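Local coordinates for protein FKBO (Streptomyces hygroscopicus, PDB 4BPS) that hydrolyses chorismate to a dihydroxy-dihydrobenzoate and pyruvate, a step in the biosynthesis of the immunosuppressants FK506 and FK520, at residues A[131-142]-A[186-197]; A[50-58]-A[84-93]. All blocks are in the same frame, centred on the assembly; numbering follows the deposited sequence.

Contact 1 (A[131-142]-A[186-197]); sequences YPLLARTWNYVS and GGGITCVFLAAR
The indole of Trp138 turns its edge to the neighbouring strand, where the Val192 carbonyl and Leu194 CD1 lie near its plane. CE3 packs on Val192 CG1 at 3.8 Å, and two atoms further round the six-membered ring CH2 reaches Leu194 CD1 at 4.1 Å. One indole face is taken by Arg136, whose NH2 sits 3.3 Å above the ring plane, offset toward the rim. Tyr140 offers an edge too, with Val192 CG2 in the ring plane, 3.9 Å from CE2. Val192 serves both rings because its chi1 of -179° sends CG1 to the indole and CG2 to the phenol.

Strands 133-142 and 189-196 run antiparallel, bonded from Leu133-Ala196 to Ser142-Gly188. The pairing slips once, at a classic beta bulge where Ala135 and Arg136 both face Leu194: Ala135 N gives Leu194 O a 2.8 Å bond, and Arg136 N adds a weak one to the same oxygen at 3.5 Å. On the other sheet face, Val141 CG1 lies beside Ile189 CG1 at 4.0 Å, and Asn139 borders the pocket of the bound benzoic acid derivative, its OD1 bonded to Tyr119 OH.

Three acceptors fix the rotation of the Arg136 guanidinium over the indole: NH2 donates to Thr137 O (2.8 Å), close to the guanidinium plane, and to Thr180 OG1, and NH1 to Ile242 O. Tyr140 OH bonds to Lys297, and Glu340 accepts from Trp138 NE1, the nitrogen under the guanidinium. These buried rings therefore meet Val192 and Leu194 through hydrocarbon while their polar groups are satisfied beyond the strand pair.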
ATOM      1  N   TYR A 131      16.444   9.996   1.481  1.00  6.25           N
ATOM      2  CA  TYR A 131      15.612   8.956   2.077  1.00  6.04           C
ATOM      3  C   TYR A 131      15.529   7.783   1.091  1.00  6.48           C
ATOM      4  O   TYR A 131      14.469   7.470   0.564  1.00  6.38           O
ATOM      5  CB  TYR A 131      14.216   9.487   2.456  1.00  6.33           C
ATOM      6  CG  TYR A 131      14.277  10.597   3.468  1.00  6.41           C
ATOM      7  CD1 TYR A 131      14.641  11.892   3.088  1.00  6.89           C
ATOM      8  CD2 TYR A 131      14.005  10.361   4.813  1.00  5.94           C
ATOM      9  CE1 TYR A 131      14.739  12.914   4.014  1.00  7.18           C
ATOM     10  CE2 TYR A 131      14.125  11.383   5.756  1.00  6.14           C
ATOM     11  CZ  TYR A 131      14.486  12.653   5.344  1.00  6.46           C
ATOM     12  OH  TYR A 131      14.607  13.667   6.257  1.00  6.86           O
ATOM     13  N   PRO A 132      16.670   7.122   0.832  1.00  6.46           N
ATOM     14  CA  PRO A 132      16.708   6.186  -0.295  1.00  7.54           C
ATOM     15  C   PRO A 132      15.997   4.855  -0.045  1.00  7.10           C
ATOM     16  O   PRO A 132      15.772   4.132  -1.012  1.00  8.68           O
ATOM     17  CB  PRO A 132      18.210   5.947  -0.490  1.00  9.32           C
ATOM     18  CG  PRO A 132      18.781   6.152   0.882  1.00  8.96           C
ATOM     19  CD  PRO A 132      17.999   7.318   1.439  1.00  7.60           C
ATOM     20  N   LEU A 133      15.682   4.495   1.194  1.00  6.44           N
ATOM     21  CA  LEU A 133      15.117   3.174   1.476  1.00  6.72           C
ATOM     22  C   LEU A 133      13.612   3.256   1.451  1.00  6.31           C
ATOM     23  O   LEU A 133      12.994   3.709   2.411  1.00  7.06           O
ATOM     24  CB  LEU A 133      15.599   2.672   2.829  1.00  7.52           C
ATOM     25  CG  LEU A 133      17.115   2.530   2.991  1.00  8.50           C
ATOM     26  CD1 LEU A 133      17.414   1.937   4.378  1.00  8.55           C
ATOM     27  CD2 LEU A 133      17.765   1.685   1.912  1.00 10.93           C
ATOM     28  N   LEU A 134      12.988   2.841   0.351  1.00  6.03           N
ATOM     29  CA  LEU A 134      11.533   2.809   0.349  1.00  6.28           C
ATOM     30  C   LEU A 134      11.030   1.739   1.318  1.00  5.32           C
ATOM     31  O   LEU A 134      11.582   0.645   1.383  1.00  5.87           O
ATOM     32  CB  LEU A 134      10.985   2.517  -1.050  1.00  7.47           C
ATOM     33  CG  LEU A 134      11.090   3.663  -2.038  1.00 10.07           C
ATOM     34  CD1 LEU A 134      10.796   3.133  -3.443  1.00 11.49           C
ATOM     35  CD2 LEU A 134      10.083   4.765  -1.694  1.00 12.12           C
ATOM     36  N   ALA A 135       9.980   2.084   2.053  1.00  5.46           N
ATOM     37  CA  ALA A 135       9.440   1.243   3.116  1.00  5.70           C
ATOM     38  C   ALA A 135       8.056   0.682   2.821  1.00  4.89           C
ATOM     39  O   ALA A 135       7.686  -0.350   3.378  1.00  5.72           O
ATOM     40  CB  ALA A 135       9.360   2.035   4.419  1.00  7.15           C
ATOM     41  N   ARG A 136       7.274   1.392   2.011  1.00  4.77           N
ATOM     42  CA  ARG A 136       5.904   0.981   1.741  1.00  4.74           C
ATOM     43  C   ARG A 136       5.417   1.809   0.569  1.00  4.52           C
ATOM     44  O   ARG A 136       5.681   3.022   0.544  1.00  4.75           O
ATOM     45  CB  ARG A 136       5.000   1.223   2.960  1.00  5.08           C
ATOM     46  CG  ARG A 136       4.053   0.109   3.295  1.00  5.51           C
ATOM     47  CD  ARG A 136       3.004  -0.190   2.220  1.00  5.08           C
ATOM     48  NE  ARG A 136       2.011  -1.164   2.680  1.00  4.99           N
ATOM     49  CZ  ARG A 136       1.020  -1.570   1.902  1.00  4.32           C
ATOM     50  NH1 ARG A 136       0.122  -2.430   2.357  1.00  4.92           N
ATOM     51  NH2 ARG A 136       0.949  -1.126   0.665  1.00  5.02           N
ATOM     52  N   THR A 137       4.731   1.211  -0.396  1.00  4.41           N
ATOM     53  CA  THR A 137       4.098   1.958  -1.458  1.00  4.54           C
ATOM     54  C   THR A 137       2.640   1.532  -1.583  1.00  4.39           C
ATOM     55  O   THR A 137       2.278   0.398  -1.260  1.00  4.54           O
ATOM     56  CB  THR A 137       4.795   1.741  -2.829  1.00  5.13           C
ATOM     57  OG1 THR A 137       4.686   0.368  -3.216  1.00  5.22           O
ATOM     58  CG2 THR A 137       6.245   2.177  -2.792  1.00  5.84           C
ATOM     59  N   TRP A 138       1.812   2.451  -2.093  1.00  4.08           N
ATOM     60  CA  TRP A 138       0.427   2.126  -2.433  1.00  4.24           C
ATOM     61  C   TRP A 138       0.134   2.730  -3.797  1.00  4.54           C
ATOM     62  O   TRP A 138       0.555   3.852  -4.091  1.00  5.32           O
ATOM     63  CB  TRP A 138      -0.563   2.724  -1.449  1.00  4.55           C
ATOM     64  CG  TRP A 138      -0.551   2.193  -0.038  1.00  4.85           C
ATOM     65  CD1 TRP A 138      -1.436   1.306   0.499  1.00  4.93           C
ATOM     66  CD2 TRP A 138       0.354   2.571   1.035  1.00  4.72           C
ATOM     67  NE1 TRP A 138      -1.156   1.117   1.837  1.00  5.05           N
ATOM     68  CE2 TRP A 138      -0.061   1.864   2.187  1.00  4.63           C
ATOM     69  CE3 TRP A 138       1.448   3.438   1.136  1.00  4.93           C
ATOM     70  CZ2 TRP A 138       0.574   2.003   3.430  1.00  5.23           C
ATOM     71  CZ3 TRP A 138       2.078   3.573   2.367  1.00  5.26           C
ATOM     72  CH2 TRP A 138       1.632   2.864   3.500  1.00  5.45           C
ATOM     73  N   ASN A 139      -0.641   1.997  -4.585  1.00  4.44           N
ATOM     74  CA  ASN A 139      -1.075   2.430  -5.914  1.00  4.73           C
ATOM     75  C   ASN A 139      -2.580   2.233  -5.999  1.00  4.09           C
ATOM     76  O   ASN A 139      -3.071   1.102  -5.942  1.00  4.73           O
ATOM     77  CB  ASN A 139      -0.392   1.604  -7.016  1.00  5.37           C
ATOM     78  CG  ASN A 139       1.110   1.544  -6.844  1.00  5.41           C
ATOM     79  OD1 ASN A 139       1.812   2.468  -7.232  1.00  6.19           O
ATOM     80  ND2 ASN A 139       1.611   0.456  -6.233  1.00  5.74           N
ATOM     81  N   TYR A 140      -3.289   3.356  -6.122  1.00  4.08           N
ATOM     82  CA  TYR A 140      -4.758   3.364  -6.247  1.00  4.41           C
ATOM     83  C   TYR A 140      -5.035   3.669  -7.716  1.00  4.13           C
ATOM     84  O   TYR A 140      -4.804   4.794  -8.170  1.00  4.52           O
ATOM     85  CB  TYR A 140      -5.371   4.397  -5.313  1.00  4.87           C
ATOM     86  CG  TYR A 140      -5.024   4.135  -3.848  1.00  4.88           C
ATOM     87  CD1 TYR A 140      -5.656   3.107  -3.153  1.00  4.84           C
ATOM     88  CD2 TYR A 140      -4.066   4.880  -3.173  1.00  5.16           C
ATOM     89  CE1 TYR A 140      -5.368   2.843  -1.837  1.00  5.10           C
ATOM     90  CE2 TYR A 140      -3.761   4.630  -1.844  1.00  4.96           C
ATOM     91  CZ  TYR A 140      -4.418   3.610  -1.173  1.00  4.83           C
ATOM     92  OH  TYR A 140      -4.174   3.311   0.135  1.00  5.39           O
ATOM     93  N   VAL A 141      -5.478   2.643  -8.454  1.00  4.33           N
ATOM     94  CA  VAL A 141      -5.462   2.637  -9.919  1.00  4.87           C
ATOM     95  C   VAL A 141      -6.893   2.675 -10.427  1.00  4.65           C
ATOM     96  O   VAL A 141      -7.596   1.668 -10.370  1.00  4.95           O
ATOM     97  CB  VAL A 141      -4.714   1.380 -10.433  1.00  5.46           C
ATOM     98  CG1 VAL A 141      -4.695   1.344 -11.975  1.00  5.92           C
ATOM     99  CG2 VAL A 141      -3.280   1.312  -9.883  1.00  6.03           C
ATOM    100  N   SER A 142      -7.326   3.825 -10.942  1.00  5.19           N
ATOM    101  CA  SER A 142      -8.662   3.953 -11.480  1.00  5.85           C
ATOM    102  C   SER A 142      -8.909   2.975 -12.640  1.00  5.48           C
ATOM    103  O   SER A 142      -8.162   2.937 -13.615  1.00  6.13           O
ATOM    104  CB  SER A 142      -8.861   5.350 -11.991  1.00  6.44           C
ATOM    105  OG  SER A 142     -10.142   5.489 -12.567  1.00  6.69           O
ATOM    106  N   GLY A 186     -12.404   6.232  -9.978  1.00  5.86           N
ATOM    107  CA  GLY A 186     -12.132   7.409 -10.771  1.00  5.99           C
ATOM    108  C   GLY A 186     -10.798   7.953 -10.317  1.00  5.80           C
ATOM    109  O   GLY A 186     -10.234   7.488  -9.336  1.00  6.39           O
ATOM    110  N   GLY A 187     -10.272   8.940 -11.037  1.00  5.85           N
ATOM    111  CA  GLY A 187      -9.111   9.666 -10.578  1.00  6.08           C
ATOM    112  C   GLY A 187      -7.743   9.158 -10.968  1.00  5.42           C
ATOM    113  O   GLY A 187      -6.777   9.379 -10.224  1.00  6.18           O
ATOM    114  N   GLY A 188      -7.602   8.511 -12.121  1.00  5.29           N
ATOM    115  CA  GLY A 188      -6.266   8.138 -12.575  1.00  5.71           C
ATOM    116  C   GLY A 188      -5.530   7.256 -11.574  1.00  4.76           C
ATOM    117  O   GLY A 188      -6.113   6.375 -10.936  1.00  5.45           O
ATOM    118  N   ILE A 189      -4.222   7.479 -11.455  1.00  5.09           N
ATOM    119  CA  ILE A 189      -3.379   6.640 -10.616  1.00  4.89           C
ATOM    120  C   ILE A 189      -2.743   7.507  -9.536  1.00  4.57           C
ATOM    121  O   ILE A 189      -2.097   8.501  -9.837  1.00  5.38           O
ATOM    122  CB  ILE A 189      -2.321   5.894 -11.419  1.00  5.19           C
ATOM    123  CG1 ILE A 189      -2.995   4.976 -12.461  1.00  5.88           C
ATOM    124  CG2 ILE A 189      -1.420   5.075 -10.479  1.00  6.35           C
ATOM    125  CD1 ILE A 189      -2.058   4.135 -13.288  1.00  6.68           C
ATOM    126  N   THR A 190      -2.926   7.093  -8.276  1.00  4.69           N
ATOM    127  CA  THR A 190      -2.361   7.774  -7.118  1.00  4.74           C
ATOM    128  C   THR A 190      -1.345   6.840  -6.460  1.00  4.69           C
ATOM    129  O   THR A 190      -1.646   5.669  -6.219  1.00  5.00           O
ATOM    130  CB  THR A 190      -3.458   8.134  -6.116  1.00  5.30           C
ATOM    131  OG1 THR A 190      -4.454   8.937  -6.746  1.00  5.23           O
ATOM    132  CG2 THR A 190      -2.925   8.892  -4.905  1.00  5.72           C
ATOM    133  N   CYS A 191      -0.177   7.397  -6.155  1.00  4.78           N
ATOM    134  CA  CYS A 191       0.891   6.684  -5.467  1.00  5.09           C
ATOM    135  C   CYS A 191       1.200   7.359  -4.130  1.00  5.07           C
ATOM    136  O   CYS A 191       1.376   8.585  -4.055  1.00  5.93           O
ATOM    137  CB  CYS A 191       2.149   6.665  -6.334  1.00  5.83           C
ATOM    138  SG  CYS A 191       3.613   5.899  -5.562  1.00  8.34           S
ATOM    139  N   VAL A 192       1.224   6.540  -3.075  1.00  4.77           N
ATOM    140  CA  VAL A 192       1.582   6.985  -1.739  1.00  5.04           C
ATOM    141  C   VAL A 192       2.815   6.201  -1.335  1.00  4.68           C
ATOM    142  O   VAL A 192       2.897   5.012  -1.633  1.00  4.82           O
ATOM    143  CB  VAL A 192       0.416   6.697  -0.751  1.00  5.34           C
ATOM    144  CG1 VAL A 192       0.731   7.176   0.657  1.00  5.88           C
ATOM    145  CG2 VAL A 192      -0.891   7.277  -1.257  1.00  5.82           C
ATOM    146  N   PHE A 193       3.755   6.821  -0.623  1.00  4.69           N
ATOM    147  CA  PHE A 193       4.930   6.069  -0.202  1.00  5.15           C
ATOM    148  C   PHE A 193       5.513   6.580   1.107  1.00  4.95           C
ATOM    149  O   PHE A 193       5.361   7.769   1.472  1.00  4.96           O
ATOM    150  CB  PHE A 193       6.027   6.058  -1.290  1.00  5.33           C
ATOM    151  CG  PHE A 193       6.587   7.418  -1.593  1.00  6.25           C
ATOM    152  CD1 PHE A 193       5.955   8.253  -2.513  1.00  7.57           C
ATOM    153  CD2 PHE A 193       7.739   7.869  -0.956  1.00  7.54           C
ATOM    154  CE1 PHE A 193       6.457   9.512  -2.785  1.00  8.60           C
ATOM    155  CE2 PHE A 193       8.247   9.125  -1.227  1.00  9.32           C
ATOM    156  CZ  PHE A 193       7.595   9.946  -2.143  1.00  9.35           C
ATOM    157  N   LEU A 194       6.156   5.652   1.806  1.00  4.47           N
ATOM    158  CA  LEU A 194       6.995   5.942   2.958  1.00  4.63           C
ATOM    159  C   LEU A 194       8.430   5.554   2.615  1.00  4.64           C
ATOM    160  O   LEU A 194       8.657   4.552   1.929  1.00  5.03           O
ATOM    161  CB  LEU A 194       6.552   5.098   4.155  1.00  5.30           C
ATOM    162  CG  LEU A 194       5.248   5.526   4.818  1.00  6.86           C
ATOM    163  CD1 LEU A 194       4.705   4.387   5.679  1.00  7.11           C
ATOM    164  CD2 LEU A 194       5.462   6.778   5.671  1.00  7.66           C
ATOM    165  N   ALA A 195       9.392   6.331   3.110  1.00  4.76           N
ATOM    166  CA  ALA A 195      10.802   6.052   2.873  1.00  5.27           C
ATOM    167  C   ALA A 195      11.606   6.431   4.119  1.00  5.21           C
ATOM    168  O   ALA A 195      11.148   7.213   4.964  1.00  6.12           O
ATOM    169  CB  ALA A 195      11.322   6.829   1.673  1.00  6.30           C
ATOM    170  N   ALA A 196      12.807   5.866   4.214  1.00  6.02           N
ATOM    171  CA  ALA A 196      13.697   6.057   5.348  1.00  5.71           C
ATOM    172  C   ALA A 196      15.035   6.621   4.912  1.00  5.23           C
ATOM    173  O   ALA A 196      15.590   6.248   3.866  1.00  5.82           O
ATOM    174  CB  ALA A 196      13.902   4.731   6.082  1.00  6.50           C
ATOM    175  N   ARG A 197      15.583   7.473   5.783  1.00  5.41           N
ATOM    176  CA  ARG A 197      16.927   8.028   5.630  1.00  5.92           C
ATOM    177  C   ARG A 197      17.972   6.918   5.545  1.00  6.04           C
ATOM    178  O   ARG A 197      18.920   6.964   4.752  1.00  6.87           O
ATOM    179  CB  ARG A 197      17.247   8.938   6.813  1.00  6.36           C
ATOM    180  CG  ARG A 197      18.704   9.395   6.848  1.00  7.69           C
ATOM    181  CD  ARG A 197      19.031  10.322   8.006  1.00  8.36           C
ATOM    182  NE  ARG A 197      18.715   9.744   9.306  1.00  8.88           N
ATOM    183  CZ  ARG A 197      18.730  10.409  10.450  1.00 10.71           C
ATOM    184  NH1 ARG A 197      19.059  11.701  10.504  1.00 10.41           N
ATOM    185  NH2 ARG A 197      18.387   9.757  11.549  1.00 13.37           N
TER
HETATM  186  O   HOH W   1      -6.326   7.189  -8.036  1.00  5.68           O

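Contact 2 (A[50-58]-A[84-93]); sequences DVSLVDGAP and SGMDNGIAWA
A trans first torsion in Val51 (chi1 174°) carries CG1 onto Ala91 CB, 3.4 Å away and closer than two methyl groups normally pack. In Leu53 the first torsion of -66° sets CG beside the backbone N, and the isobutyl group and the selenomethionine chain of Met86 run antiparallel alongside each other, CG to CG 4.1 Å. Met86, modelled as selenomethionine, is given in one of two conformers, so this pairing may be partial. The CD2 branch of Leu53 reaches Ala91 CB at 4.0 Å and also approaches Trp92 O, while CD1 rests against Gly85 O. With an alanine here, Ala91 CB and Met86 CG would probably lose their shared neighbour and a gap would open between the two hairpins.

Pro58 also packs on Ala91: its CB lies 3.8 Å from Ala91 CB, and CD rests on Ala93 CB at 3.7 Å. Ser84 is likewise deposited in two conformers; in the one described, its OG donates to Gly56 O at 2.7 Å, in the carbonyl plane on a lone pair, so this single hydrogen bond across the contact may be only partly populated.

Behind this surface, Trp92 lays one ring face over Gly85 N, and its NE1 donates to the anti lone pair of Asp87 OD2 at 2.8 Å, which fixes the ring's rotation. Trp92 and Ile90 also touch Leu125 of helix 112-129.

Each segment is a beta hairpin closed by a type I' turn, Val54 to Ala57 and Asp87 to Ile90. They belong to different sheets and meet through side chains rather than strand pairing, a face-to-face packing of two sheets in which one, as in the YjgF fold, carries helices on its other face.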
ATOM      1  N   ASP A  50      -6.984  16.788  -6.023  1.00  5.63           N
ATOM      2  CA  ASP A  50      -5.556  16.931  -6.300  1.00  6.10           C
ATOM      3  C   ASP A  50      -4.741  16.584  -5.053  1.00  5.61           C
ATOM      4  O   ASP A  50      -5.284  16.237  -3.999  1.00  5.83           O
ATOM      5  CB  ASP A  50      -5.203  18.343  -6.851  1.00  7.25           C
ATOM      6  CG  ASP A  50      -5.245  19.467  -5.791  1.00  8.06           C
ATOM      7  OD1 ASP A  50      -5.682  19.252  -4.636  1.00  8.87           O
ATOM      8  OD2 ASP A  50      -4.840  20.600  -6.147  1.00  9.40           O
ATOM      9  N   VAL A  51      -3.423  16.618  -5.208  1.00  5.74           N
ATOM     10  CA  VAL A  51      -2.504  16.451  -4.088  1.00  5.78           C
ATOM     11  C   VAL A  51      -2.076  17.848  -3.642  1.00  6.26           C
ATOM     12  O   VAL A  51      -1.727  18.703  -4.485  1.00  7.55           O
ATOM     13  CB  VAL A  51      -1.273  15.658  -4.516  1.00  7.89           C
ATOM     14  CG1 VAL A  51      -0.260  15.606  -3.409  1.00 10.29           C
ATOM     15  CG2 VAL A  51      -1.667  14.253  -4.964  1.00  7.64           C
ATOM     16  N   SER A  52      -2.057  18.090  -2.330  1.00  6.56           N
ATOM     17  CA  SER A  52      -1.656  19.398  -1.827  1.00  6.97           C
ATOM     18  C   SER A  52      -1.058  19.220  -0.443  1.00  6.24           C
ATOM     19  O   SER A  52      -1.102  18.127   0.128  1.00  7.08           O
ATOM     20  CB  SER A  52      -2.862  20.358  -1.762  1.00  8.35           C
ATOM     21  OG  SER A  52      -3.788  19.919  -0.802  1.00  9.22           O
ATOM     22  N   LEU A  53      -0.502  20.305   0.090  1.00  6.67           N
ATOM     23  CA  LEU A  53      -0.107  20.380   1.495  1.00  7.45           C
ATOM     24  C   LEU A  53      -1.179  21.123   2.279  1.00  8.95           C
ATOM     25  O   LEU A  53      -1.628  22.207   1.879  1.00 10.10           O
ATOM     26  CB  LEU A  53       1.209  21.137   1.653  1.00  7.82           C
ATOM     27  CG  LEU A  53       2.443  20.481   1.062  1.00  8.45           C
ATOM     28  CD1 LEU A  53       3.606  21.458   1.101  1.00  9.79           C
ATOM     29  CD2 LEU A  53       2.851  19.193   1.812  1.00  8.11           C
ATOM     30  N   VAL A  54      -1.576  20.538   3.401  1.00  9.91           N
ATOM     31  CA  VAL A  54      -2.454  21.218   4.347  1.00 12.55           C
ATOM     32  C   VAL A  54      -1.670  21.382   5.638  1.00 14.32           C
ATOM     33  O   VAL A  54      -1.392  20.394   6.330  1.00 13.33           O
ATOM     34  CB  VAL A  54      -3.717  20.412   4.570  1.00 15.34           C
ATOM     35  CG1 VAL A  54      -4.615  21.080   5.634  1.00 16.72           C
ATOM     36  CG2 VAL A  54      -4.444  20.262   3.246  1.00 17.69           C
ATOM     37  N   ASP A  55      -1.297  22.631   5.937  1.00 16.44           N
ATOM     38  CA  ASP A  55      -0.391  22.959   7.032  1.00 19.61           C
ATOM     39  C   ASP A  55       0.764  21.973   7.155  1.00 17.03           C
ATOM     40  O   ASP A  55       1.010  21.399   8.232  1.00 17.79           O
ATOM     41  CB  ASP A  55      -1.142  23.061   8.353  1.00 26.44           C
ATOM     42  CG  ASP A  55      -0.325  23.773   9.431  1.00 33.57           C
ATOM     43  OD1 ASP A  55       0.568  24.583   9.074  1.00 35.63           O
ATOM     44  OD2 ASP A  55      -0.566  23.522  10.632  1.00 36.42           O
ATOM     45  N   GLY A  56       1.479  21.797   6.046  1.00 14.13           N
ATOM     46  CA  GLY A  56       2.649  20.952   6.017  1.00 13.06           C
ATOM     47  C   GLY A  56       2.391  19.472   5.795  1.00 10.75           C
ATOM     48  O   GLY A  56       3.342  18.673   5.653  1.00 11.09           O
ATOM     49  N   ALA A  57       1.125  19.063   5.752  1.00  9.37           N
ATOM     50  CA  ALA A  57       0.833  17.637   5.658  1.00  9.43           C
ATOM     51  C   ALA A  57       0.323  17.318   4.256  1.00  7.35           C
ATOM     52  O   ALA A  57      -0.697  17.871   3.850  1.00  7.63           O
ATOM     53  CB  ALA A  57      -0.210  17.260   6.692  1.00 11.37           C
ATOM     54  N   PRO A  58       1.032  16.463   3.497  1.00  6.38           N
ATOM     55  CA  PRO A  58       0.493  16.033   2.205  1.00  6.29           C
ATOM     56  C   PRO A  58      -0.875  15.401   2.385  1.00  6.47           C
ATOM     57  O   PRO A  58      -1.076  14.609   3.322  1.00  7.54           O
ATOM     58  CB  PRO A  58       1.497  14.983   1.735  1.00  7.95           C
ATOM     59  CG  PRO A  58       2.758  15.328   2.396  1.00  8.32           C
ATOM     60  CD  PRO A  58       2.384  15.940   3.724  1.00  7.44           C
ATOM     61  N   SER A  84       8.413  20.273   4.876  1.00  5.90           N
ATOM     62  CA  SER A  84       7.486  19.752   3.879  0.70  5.62           C
ATOM     63  C   SER A  84       7.683  20.520   2.587  1.00  6.40           C
ATOM     64  O   SER A  84       8.244  21.629   2.598  1.00  7.07           O
ATOM     65  CB  SER A  84       6.060  19.941   4.373  0.70  6.35           C
ATOM     66  OG  SER A  84       5.918  19.306   5.610  0.70  6.69           O
ATOM     67  N   GLY A  85       7.203  19.968   1.481  1.00  6.29           N
ATOM     68  CA  GLY A  85       7.295  20.657   0.208  1.00  6.70           C
ATOM     69  C   GLY A  85       6.544  19.931  -0.874  1.00  6.28           C
ATOM     70  O   GLY A  85       5.881  18.932  -0.609  1.00  6.42           O
HETATM   71  N   MSE A  86       6.622  20.484  -2.077  1.00  7.86           N
HETATM   72  CA  MSE A  86       6.053  19.861  -3.257  0.62  8.09           C
HETATM   73  C   MSE A  86       7.085  19.929  -4.377  1.00  9.68           C
HETATM   74  O   MSE A  86       7.624  21.008  -4.661  1.00 11.17           O
HETATM   75  CB  MSE A  86       4.781  20.583  -3.674  0.62  9.63           C
HETATM   76  CG  MSE A  86       3.520  20.216  -2.894  0.62 11.42           C
HETATM   77 SE   MSE A  86       1.825  20.284  -3.926  0.62 14.79          SE
HETATM   78  CE  MSE A  86       2.572  20.552  -5.701  0.62 16.84           C
ATOM     79  N   ASP A  87       7.357  18.794  -5.015  1.00  9.00           N
ATOM     80  CA  ASP A  87       8.311  18.727  -6.110  1.00 10.60           C
ATOM     81  C   ASP A  87       7.779  17.748  -7.128  1.00  9.87           C
ATOM     82  O   ASP A  87       7.455  16.622  -6.777  1.00  9.07           O
ATOM     83  CB  ASP A  87       9.660  18.224  -5.608  1.00 12.73           C
ATOM     84  CG  ASP A  87      10.386  19.255  -4.780  1.00 14.33           C
ATOM     85  OD1 ASP A  87      11.045  20.122  -5.398  1.00 16.91           O
ATOM     86  OD2 ASP A  87      10.291  19.211  -3.534  1.00 13.15           O
ATOM     87  N   ASN A  88       7.696  18.175  -8.388  1.00 10.14           N
ATOM     88  CA  ASN A  88       7.282  17.288  -9.471  1.00 11.11           C
ATOM     89  C   ASN A  88       5.943  16.609  -9.201  1.00  9.75           C
ATOM     90  O   ASN A  88       5.761  15.440  -9.556  1.00 11.42           O
ATOM     91  CB  ASN A  88       8.369  16.227  -9.722  1.00 14.37           C
ATOM     92  CG  ASN A  88       9.638  16.826 -10.274  1.00 18.51           C
ATOM     93  OD1 ASN A  88       9.600  17.602 -11.236  1.00 20.85           O
ATOM     94  ND2 ASN A  88      10.770  16.478  -9.677  1.00 20.40           N
ATOM     95  N   GLY A  89       5.010  17.341  -8.581  1.00  9.40           N
ATOM     96  CA  GLY A  89       3.691  16.814  -8.268  1.00  9.35           C
ATOM     97  C   GLY A  89       3.615  16.041  -6.972  1.00  7.80           C
ATOM     98  O   GLY A  89       2.537  15.646  -6.575  1.00  7.80           O
ATOM     99  N   ILE A  90       4.760  15.783  -6.340  1.00  6.78           N
ATOM    100  CA  ILE A  90       4.794  15.008  -5.104  1.00  6.34           C
ATOM    101  C   ILE A  90       4.719  15.966  -3.928  1.00  6.22           C
ATOM    102  O   ILE A  90       5.623  16.806  -3.759  1.00  6.95           O
ATOM    103  CB  ILE A  90       6.095  14.181  -4.993  1.00  6.44           C
ATOM    104  CG1 ILE A  90       6.340  13.303  -6.233  1.00  6.91           C
ATOM    105  CG2 ILE A  90       6.059  13.334  -3.714  1.00  6.73           C
ATOM    106  CD1 ILE A  90       7.775  12.753  -6.317  1.00  7.84           C
ATOM    107  N   ALA A  91       3.676  15.835  -3.106  1.00  5.57           N
ATOM    108  CA  ALA A  91       3.639  16.531  -1.831  1.00  5.55           C
ATOM    109  C   ALA A  91       4.280  15.636  -0.796  1.00  4.96           C
ATOM    110  O   ALA A  91       3.940  14.456  -0.720  1.00  5.35           O
ATOM    111  CB  ALA A  91       2.216  16.896  -1.441  1.00  6.20           C
ATOM    112  N   TRP A  92       5.195  16.185  -0.001  1.00  5.06           N
ATOM    113  CA  TRP A  92       5.946  15.390   0.952  1.00  4.98           C
ATOM    114  C   TRP A  92       6.142  16.111   2.270  1.00  5.37           C
ATOM    115  O   TRP A  92       6.115  17.341   2.349  1.00  5.67           O
ATOM    116  CB  TRP A  92       7.301  14.990   0.348  1.00  5.38           C
ATOM    117  CG  TRP A  92       8.149  16.140  -0.146  1.00  5.81           C
ATOM    118  CD1 TRP A  92       8.180  16.655  -1.419  1.00  6.40           C
ATOM    119  CD2 TRP A  92       9.059  16.939   0.625  1.00  5.82           C
ATOM    120  NE1 TRP A  92       9.051  17.707  -1.492  1.00  6.29           N
ATOM    121  CE2 TRP A  92       9.618  17.888  -0.255  1.00  6.00           C
ATOM    122  CE3 TRP A  92       9.470  16.927   1.970  1.00  6.21           C
ATOM    123  CZ2 TRP A  92      10.545  18.840   0.162  1.00  6.46           C
ATOM    124  CZ3 TRP A  92      10.422  17.874   2.379  1.00  6.93           C
ATOM    125  CH2 TRP A  92      10.932  18.820   1.478  1.00  6.80           C
ATOM    126  N   ALA A  93       6.337  15.299   3.305  1.00  5.24           N
ATOM    127  CA  ALA A  93       6.738  15.779   4.625  1.00  5.14           C
ATOM    128  C   ALA A  93       7.794  14.825   5.143  1.00  4.95           C
ATOM    129  O   ALA A  93       7.684  13.606   4.935  1.00  5.77           O
ATOM    130  CB  ALA A  93       5.548  15.800   5.588  1.00  6.28           C
TER

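From the N terminus, the hairpin of 50-58 comes first; the chain then returns through strand 72-77 of the same sheet before hairpin 84-93 closes contact 2 over a loop of 25 residues. Strand 98-105 and helix 112-129 follow. Contact 1 then closes a 43-residue loop holding helix 154-169 and strand 178-184. The two closures stand in series, neither nested nor crossing. Strand 98-105 lies between 90-94 and 189-196, so one sheet carries both: contact 1 pairs two of its strands, whereas contact 2 joins its hairpin end to the N-terminal sheet. Phe193 CE1 packs 4.0 Å from Ile90 CG2, linking them directly.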